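PDB 4E6U: acyl-[acyl-carrier-protein]--UDP-N-acetylglucosamine O-acyltransferase from Acinetobacter baumannii, which catalyses transfer of an acyl chain, probably 3-hydroxyacyl, from acyl carrier protein to UDP-N-acetylglucosamine, the first step of lipid A synthesis for the bacterial outer membrane. Local coordinates for residues A[222-227]-A[236-241]; A[240-243]-A[248-251]. All coordinates share one frame; numbering follows the deposited sequence.

Interaction 1 of 2, residues A[222-227]-A[236-241]; sequences KLIFKS and DQIKSE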
ATOM      1  N   LYS A 222     -28.833  -1.698 -17.920  1.00 14.83           N
ATOM      2  CA  LYS A 222     -30.054  -1.992 -17.189  1.00 15.74           C
ATOM      3  C   LYS A 222     -30.435  -3.462 -17.297  1.00 14.48           C
ATOM      4  O   LYS A 222     -30.833  -4.077 -16.297  1.00 14.70           O
ATOM      5  CB  LYS A 222     -31.204  -1.140 -17.695  1.00 16.13           C
ATOM      6  CG  LYS A 222     -31.134   0.331 -17.352  0.60 17.80           C
ATOM      7  CD  LYS A 222     -32.311   1.043 -17.999  0.60 21.11           C
ATOM      8  CE  LYS A 222     -32.896   2.094 -17.098  0.60 23.92           C
ATOM      9  NZ  LYS A 222     -34.289   2.421 -17.512  0.60 26.12           N
ATOM     10  N   LEU A 223     -30.320  -4.030 -18.504  1.00 13.86           N
ATOM     11  CA  LEU A 223     -30.577  -5.462 -18.670  1.00 14.81           C
ATOM     12  C   LEU A 223     -29.689  -6.355 -17.822  1.00 15.29           C
ATOM     13  O   LEU A 223     -30.147  -7.336 -17.243  1.00 15.92           O
ATOM     14  CB  LEU A 223     -30.477  -5.869 -20.141  1.00 15.04           C
ATOM     15  CG  LEU A 223     -31.629  -5.366 -21.023  1.00 15.48           C
ATOM     16  CD1 LEU A 223     -31.187  -5.336 -22.463  1.00 16.30           C
ATOM     17  CD2 LEU A 223     -32.884  -6.249 -20.846  1.00 14.06           C
ATOM     18  N   ILE A 224     -28.402  -6.002 -17.744  1.00 14.54           N
ATOM     19  CA  ILE A 224     -27.444  -6.818 -17.006  1.00 15.95           C
ATOM     20  C   ILE A 224     -27.610  -6.679 -15.486  1.00 14.23           C
ATOM     21  O   ILE A 224     -27.602  -7.672 -14.766  1.00 16.19           O
ATOM     22  CB  ILE A 224     -26.002  -6.434 -17.402  1.00 15.04           C
ATOM     23  CG1 ILE A 224     -25.755  -6.760 -18.875  1.00 16.09           C
ATOM     24  CG2 ILE A 224     -24.995  -7.199 -16.540  1.00 16.48           C
ATOM     25  CD1 ILE A 224     -24.486  -6.101 -19.469  1.00 16.43           C
ATOM     26  N   PHE A 225     -27.770  -5.448 -15.022  1.00 14.90           N
ATOM     27  CA  PHE A 225     -27.661  -5.173 -13.597  1.00 15.89           C
ATOM     28  C   PHE A 225     -28.958  -4.919 -12.849  1.00 16.97           C
ATOM     29  O   PHE A 225     -28.995  -5.098 -11.632  1.00 18.29           O
ATOM     30  CB  PHE A 225     -26.692  -4.001 -13.383  1.00 15.66           C
ATOM     31  CG  PHE A 225     -25.270  -4.322 -13.770  1.00 16.43           C
ATOM     32  CD1 PHE A 225     -24.477  -5.120 -12.949  1.00 16.79           C
ATOM     33  CD2 PHE A 225     -24.740  -3.848 -14.957  1.00 15.81           C
ATOM     34  CE1 PHE A 225     -23.177  -5.430 -13.317  1.00 17.50           C
ATOM     35  CE2 PHE A 225     -23.419  -4.141 -15.325  1.00 16.87           C
ATOM     36  CZ  PHE A 225     -22.648  -4.933 -14.498  1.00 16.50           C
ATOM     37  N   LYS A 226     -30.003  -4.495 -13.549  1.00 16.62           N
ATOM     38  CA  LYS A 226     -31.223  -4.027 -12.872  1.00 17.84           C
ATOM     39  C   LYS A 226     -32.450  -4.892 -13.124  1.00 18.08           C
ATOM     40  O   LYS A 226     -33.442  -4.783 -12.410  1.00 21.23           O
ATOM     41  CB  LYS A 226     -31.535  -2.585 -13.272  1.00 17.93           C
ATOM     42  CG  LYS A 226     -30.390  -1.597 -13.064  1.00 22.07           C
ATOM     43  CD  LYS A 226     -30.094  -1.440 -11.590  1.00 26.80           C
ATOM     44  CE  LYS A 226     -29.470  -0.084 -11.305  1.00 30.65           C
ATOM     45  NZ  LYS A 226     -29.276   0.065  -9.833  1.00 34.06           N
ATOM     46  N   SER A 227     -32.390  -5.768 -14.108  1.00 16.73           N
ATOM     47  CA  SER A 227     -33.614  -6.439 -14.550  1.00 16.09           C
ATOM     48  C   SER A 227     -33.890  -7.760 -13.892  1.00 16.68           C
ATOM     49  O   SER A 227     -34.970  -8.315 -14.087  1.00 18.93           O
ATOM     50  CB  SER A 227     -33.552  -6.623 -16.055  1.00 15.72           C
ATOM     51  OG  SER A 227     -33.514  -5.323 -16.633  0.60 17.96           O
ATOM     52  N   ASP A 236     -28.892 -12.461 -24.341  1.00 15.79           N
ATOM     53  CA  ASP A 236     -29.909 -12.690 -25.375  1.00 16.52           C
ATOM     54  C   ASP A 236     -30.638 -11.390 -25.702  1.00 16.32           C
ATOM     55  O   ASP A 236     -30.910 -11.079 -26.872  1.00 16.19           O
ATOM     56  CB  ASP A 236     -30.913 -13.764 -24.935  1.00 16.92           C
ATOM     57  CG  ASP A 236     -30.335 -15.174 -24.934  1.00 19.10           C
ATOM     58  OD1 ASP A 236     -29.360 -15.438 -25.681  1.00 22.54           O
ATOM     59  OD2 ASP A 236     -30.869 -16.024 -24.190  1.00 20.12           O
ATOM     60  N   GLN A 237     -30.973 -10.603 -24.682  1.00 15.08           N
ATOM     61  CA  GLN A 237     -31.665  -9.336 -24.914  1.00 14.95           C
ATOM     62  C   GLN A 237     -30.804  -8.303 -25.616  1.00 15.66           C
ATOM     63  O   GLN A 237     -31.284  -7.561 -26.480  1.00 16.67           O
ATOM     64  CB  GLN A 237     -32.221  -8.766 -23.602  1.00 14.68           C
ATOM     65  CG  GLN A 237     -33.283  -9.672 -22.955  1.00 14.49           C
ATOM     66  CD  GLN A 237     -34.411 -10.018 -23.918  1.00 12.91           C
ATOM     67  OE1 GLN A 237     -34.928  -9.140 -24.618  1.00 13.11           O
ATOM     68  NE2 GLN A 237     -34.784 -11.302 -23.962  1.00 14.64           N
ATOM     69  N   ILE A 238     -29.519  -8.258 -25.261  1.00 15.73           N
ATOM     70  CA  ILE A 238     -28.611  -7.312 -25.899  1.00 17.07           C
ATOM     71  C   ILE A 238     -28.434  -7.670 -27.383  1.00 17.21           C
ATOM     72  O   ILE A 238     -28.479  -6.795 -28.248  1.00 17.66           O
ATOM     73  CB  ILE A 238     -27.253  -7.244 -25.141  1.00 16.90           C
ATOM     74  CG1 ILE A 238     -27.477  -6.677 -23.737  1.00 17.09           C
ATOM     75  CG2 ILE A 238     -26.261  -6.350 -25.880  1.00 16.72           C
ATOM     76  CD1 ILE A 238     -26.292  -6.924 -22.782  1.00 17.62           C
ATOM     77  N   LYS A 239     -28.270  -8.963 -27.648  1.00 18.37           N
ATOM     78  CA  LYS A 239     -28.140  -9.458 -29.027  1.00 20.71           C
ATOM     79  C   LYS A 239     -29.357  -9.114 -29.873  1.00 21.87           C
ATOM     80  O   LYS A 239     -29.221  -8.660 -31.010  1.00 23.25           O
ATOM     81  CB  LYS A 239     -27.960 -10.971 -29.037  1.00 22.15           C
ATOM     82  CG  LYS A 239     -26.578 -11.456 -28.716  1.00 23.44           C
ATOM     83  CD  LYS A 239     -26.508 -12.964 -28.943  1.00 28.57           C
ATOM     84  CE  LYS A 239     -25.139 -13.525 -28.625  1.00 30.42           C
ATOM     85  NZ  LYS A 239     -25.132 -15.010 -28.786  1.00 32.74           N
ATOM     86  N   SER A 240     -30.545  -9.326 -29.311  1.00 21.23           N
ATOM     87  CA  SER A 240     -31.819  -9.097 -30.013  1.00 21.56           C
ATOM     88  C   SER A 240     -32.032  -7.635 -30.367  1.00 21.32           C
ATOM     89  O   SER A 240     -32.315  -7.278 -31.530  1.00 22.42           O
ATOM     90  CB  SER A 240     -32.989  -9.577 -29.111  1.00 20.47           C
ATOM     91  OG  SER A 240     -34.263  -9.394 -29.739  1.00 24.74           O
ATOM     92  N   GLU A 241     -31.908  -6.776 -29.361  1.00 19.86           N
ATOM     93  CA  GLU A 241     -32.443  -5.435 -29.450  1.00 20.04           C
ATOM     94  C   GLU A 241     -31.426  -4.309 -29.568  1.00 19.23           C
ATOM     95  O   GLU A 241     -31.770  -3.215 -30.009  1.00 20.08           O
ATOM     96  CB  GLU A 241     -33.371  -5.146 -28.260  1.00 20.50           C
ATOM     97  CG  GLU A 241     -34.579  -6.092 -28.146  1.00 20.30           C
ATOM     98  CD  GLU A 241     -35.500  -6.011 -29.352  1.00 19.70           C
ATOM     99  OE1 GLU A 241     -36.088  -4.943 -29.610  1.00 24.13           O
ATOM    100  OE2 GLU A 241     -35.597  -7.018 -30.028  1.00 20.60           O
TER

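Interaction 2 of 2, residues A[240-243]-A[248-251]; sequences SEIL and EAQL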
ATOM      1  N   SER A 240     -30.545  -9.326 -29.311  1.00 21.23           N
ATOM      2  CA  SER A 240     -31.819  -9.097 -30.013  1.00 21.56           C
ATOM      3  C   SER A 240     -32.032  -7.635 -30.367  1.00 21.32           C
ATOM      4  O   SER A 240     -32.315  -7.278 -31.530  1.00 22.42           O
ATOM      5  CB  SER A 240     -32.989  -9.577 -29.111  1.00 20.47           C
ATOM      6  OG  SER A 240     -34.263  -9.394 -29.739  1.00 24.74           O
ATOM      7  N   GLU A 241     -31.908  -6.776 -29.361  1.00 19.86           N
ATOM      8  CA  GLU A 241     -32.443  -5.435 -29.450  1.00 20.04           C
ATOM      9  C   GLU A 241     -31.426  -4.309 -29.568  1.00 19.23           C
ATOM     10  O   GLU A 241     -31.770  -3.215 -30.009  1.00 20.08           O
ATOM     11  CB  GLU A 241     -33.371  -5.146 -28.260  1.00 20.50           C
ATOM     12  CG  GLU A 241     -34.579  -6.092 -28.146  1.00 20.30           C
ATOM     13  CD  GLU A 241     -35.500  -6.011 -29.352  1.00 19.70           C
ATOM     14  OE1 GLU A 241     -36.088  -4.943 -29.610  1.00 24.13           O
ATOM     15  OE2 GLU A 241     -35.597  -7.018 -30.028  1.00 20.60           O
ATOM     16  N   ILE A 242     -30.194  -4.563 -29.133  1.00 19.08           N
ATOM     17  CA  ILE A 242     -29.227  -3.474 -28.995  1.00 18.28           C
ATOM     18  C   ILE A 242     -28.055  -3.622 -29.946  1.00 17.65           C
ATOM     19  O   ILE A 242     -27.712  -2.671 -30.662  1.00 18.69           O
ATOM     20  CB  ILE A 242     -28.742  -3.343 -27.530  1.00 16.96           C
ATOM     21  CG1 ILE A 242     -29.925  -2.977 -26.629  1.00 18.06           C
ATOM     22  CG2 ILE A 242     -27.604  -2.291 -27.415  1.00 17.86           C
ATOM     23  CD1 ILE A 242     -29.647  -3.154 -25.128  1.00 16.92           C
ATOM     24  N   LEU A 243     -27.466  -4.816 -29.964  1.00 18.24           N
ATOM     25  CA  LEU A 243     -26.281  -5.101 -30.788  1.00 19.15           C
ATOM     26  C   LEU A 243     -26.423  -4.721 -32.274  1.00 20.69           C
ATOM     27  O   LEU A 243     -25.465  -4.210 -32.856  1.00 20.48           O
ATOM     28  CB  LEU A 243     -25.881  -6.571 -30.658  1.00 18.93           C
ATOM     29  CG  LEU A 243     -24.590  -7.028 -31.354  1.00 19.03           C
ATOM     30  CD1 LEU A 243     -23.353  -6.313 -30.750  1.00 21.16           C
ATOM     31  CD2 LEU A 243     -24.447  -8.530 -31.237  1.00 19.41           C
ATOM     32  N   GLU A 248     -20.842  -1.644 -30.523  1.00 21.37           N
ATOM     33  CA  GLU A 248     -20.041  -1.466 -29.304  1.00 21.51           C
ATOM     34  C   GLU A 248     -20.538  -2.334 -28.147  1.00 20.60           C
ATOM     35  O   GLU A 248     -19.792  -2.634 -27.217  1.00 20.44           O
ATOM     36  CB  GLU A 248     -20.035   0.009 -28.887  1.00 21.86           C
ATOM     37  CG  GLU A 248     -19.368   0.960 -29.914  1.00 25.50           C
ATOM     38  CD  GLU A 248     -20.274   1.381 -31.069  1.00 28.59           C
ATOM     39  OE1 GLU A 248     -21.448   0.958 -31.127  1.00 26.58           O
ATOM     40  OE2 GLU A 248     -19.807   2.158 -31.933  1.00 29.60           O
ATOM     41  N   ALA A 249     -21.798  -2.767 -28.211  1.00 19.44           N
ATOM     42  CA  ALA A 249     -22.321  -3.658 -27.182  1.00 18.28           C
ATOM     43  C   ALA A 249     -21.681  -5.045 -27.189  1.00 17.26           C
ATOM     44  O   ALA A 249     -21.793  -5.799 -26.214  1.00 17.97           O
ATOM     45  CB  ALA A 249     -23.852  -3.756 -27.279  1.00 18.39           C
ATOM     46  N   GLN A 250     -20.973  -5.395 -28.268  1.00 18.31           N
ATOM     47  CA  GLN A 250     -20.300  -6.688 -28.309  1.00 18.75           C
ATOM     48  C   GLN A 250     -19.266  -6.884 -27.178  1.00 17.86           C
ATOM     49  O   GLN A 250     -19.085  -7.991 -26.682  1.00 18.85           O
ATOM     50  CB  GLN A 250     -19.656  -6.948 -29.681  1.00 19.23           C
ATOM     51  CG  GLN A 250     -19.057  -8.353 -29.824  1.00 19.94           C
ATOM     52  CD  GLN A 250     -20.084  -9.478 -29.695  1.00 21.78           C
ATOM     53  OE1 GLN A 250     -21.132  -9.439 -30.331  1.00 25.18           O
ATOM     54  NE2 GLN A 250     -19.775 -10.486 -28.895  1.00 21.78           N
ATOM     55  N   LEU A 251     -18.605  -5.800 -26.775  1.00 19.91           N
ATOM     56  CA  LEU A 251     -17.666  -5.887 -25.649  1.00 20.26           C
ATOM     57  C   LEU A 251     -18.334  -6.296 -24.341  1.00 19.16           C
ATOM     58  O   LEU A 251     -17.744  -7.038 -23.554  1.00 18.67           O
ATOM     59  CB  LEU A 251     -16.894  -4.578 -25.455  1.00 20.71           C
ATOM     60  CG  LEU A 251     -15.916  -4.117 -26.535  1.00 21.99           C
ATOM     61  CD1 LEU A 251     -15.027  -3.019 -25.938  1.00 21.93           C
ATOM     62  CD2 LEU A 251     -15.053  -5.259 -27.084  1.00 24.60           C
TER

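Interaction 1 of 2, residues A[222-227]-A[236-241]
Leu-223 and Ile-224, in the last turn of helix 211-225, meet Gln-237 and Ile-238 of the following helix 231-241, and so form part of the seam between consecutive helices of the C-terminal helical domain. Leu-223 points at the partner helix and straddles the root of Gln-237: both methyls rest against the same carbon, with CD1 of Leu-223 3.8 Å from CB of Gln-237 and CD2 at a like distance. The two side chains cross at about a right angle. Gln-237 gives up only its aliphatic root here, because its chain bends at CB-CG (chi2 -54°) and carries the amide away from the helix 211-225 side. CD1 of Leu-223 also reaches CG1 of Ile-238 at 4.1 Å, where these two side chains run past each other in opposite directions.

Deeper in the seam the contact passes to the isoleucines. The delta methyls, Ile-224 CD1 and Ile-238 CD1, lie 3.9 Å apart, and the latter also touches CG1 of Ile-224. In both residues CG1 stands anti to the carbonyl carbon (chi1 -64° in Ile-224) and the chain then extends to its delta methyl, which brings the ends together although neither CB is aimed straight across. Leu-252 and Leu-256 of helix 250-258 meet Ile-224, and Ile-253 meets Ile-238.

No hydrogen bond joins the two segments. Where helix 211-225 ends, Lys-222 O accepts from Lys-226 N at 2.9 Å. The contact is carbon on carbon, with helix 250-258 as a third element, and sits in the helical C-terminal domain that follows the left-handed parallel beta-helix, as in other LpxA enzymes.

Interaction 2 of 2, residues A[240-243]-A[248-251]
Ala-249 and Gln-250 meet Ile-242 and Leu-243, the residues by which the chain leaves helix 231-241. Just ahead of them in the second segment, the carbonyl oxygen of Glu-248 accepts a hydrogen bond from Tyr-186 OH, which ties this turn to the residue just before strand 187-191.

Ala-249 aims its methyl at the other segment, and its CB meets CG2 of Ile-242 at 4.0 Å. The isoleucine side chain also packs on Glu-219, Ala-220 and Leu-223 of helix 211-225. The same alanine is flanked by Leu-243: Leu-243 CD1 lies 4.1 Å from Ala-249 C, the backbone carbonyl carbon, and 4.3 Å from Ala-249 CB. With CA atoms 5.5 Å apart, Leu-243 and Ala-249 make the nearest backbone approach of the two segments.

The segments are the two ends of a short helix-to-helix connection in the C-terminal domain: the chain comes off helix 231-241, four residues separate the two segments, and the chain then enters helix 250-258.

At Gln-250 the contact moves to the backbone and the amide. CD1 of Leu-243 sits 3.6 Å from Gln-250 N, and it also touches the glutamine's CB at 3.9 Å. Leu-243 has CG anti to its own backbone N (chi1 -175°), which swings both methyls over to this side. Gln-250 answers with a bend at chi2 (62°) that folds its carboxamide back beside the leucine, so that OE1 lies 3.6 Å from CD2 of Leu-243. This is van der Waals contact between an oxygen and a methyl; the amide's NE2 bonds instead to Asp-254 OD1, one turn further along helix 250-258.

In the fold
Interactions 1 and 2 use the two ends of one run of chain: 236-241 lies along helix 231-241, and 240-243 carries it off that helix, with Ser-240 and Glu-241 common to both. Their centres are about 9 Å apart, on the same side of the chain's centre. Each is partly buried, with two buried residues, and neither has a hydrogen bond across. Interaction 1 joins two helices through branched aliphatic side chains; interaction 2 closes a turn, where a small alanine, backbone atoms and a glutamine amide meet the aliphatic groups. The contacts merge: Leu-223 CD1 packs on Ile-242 CD1, and Ile-238 CG2 on Ala-249 CB.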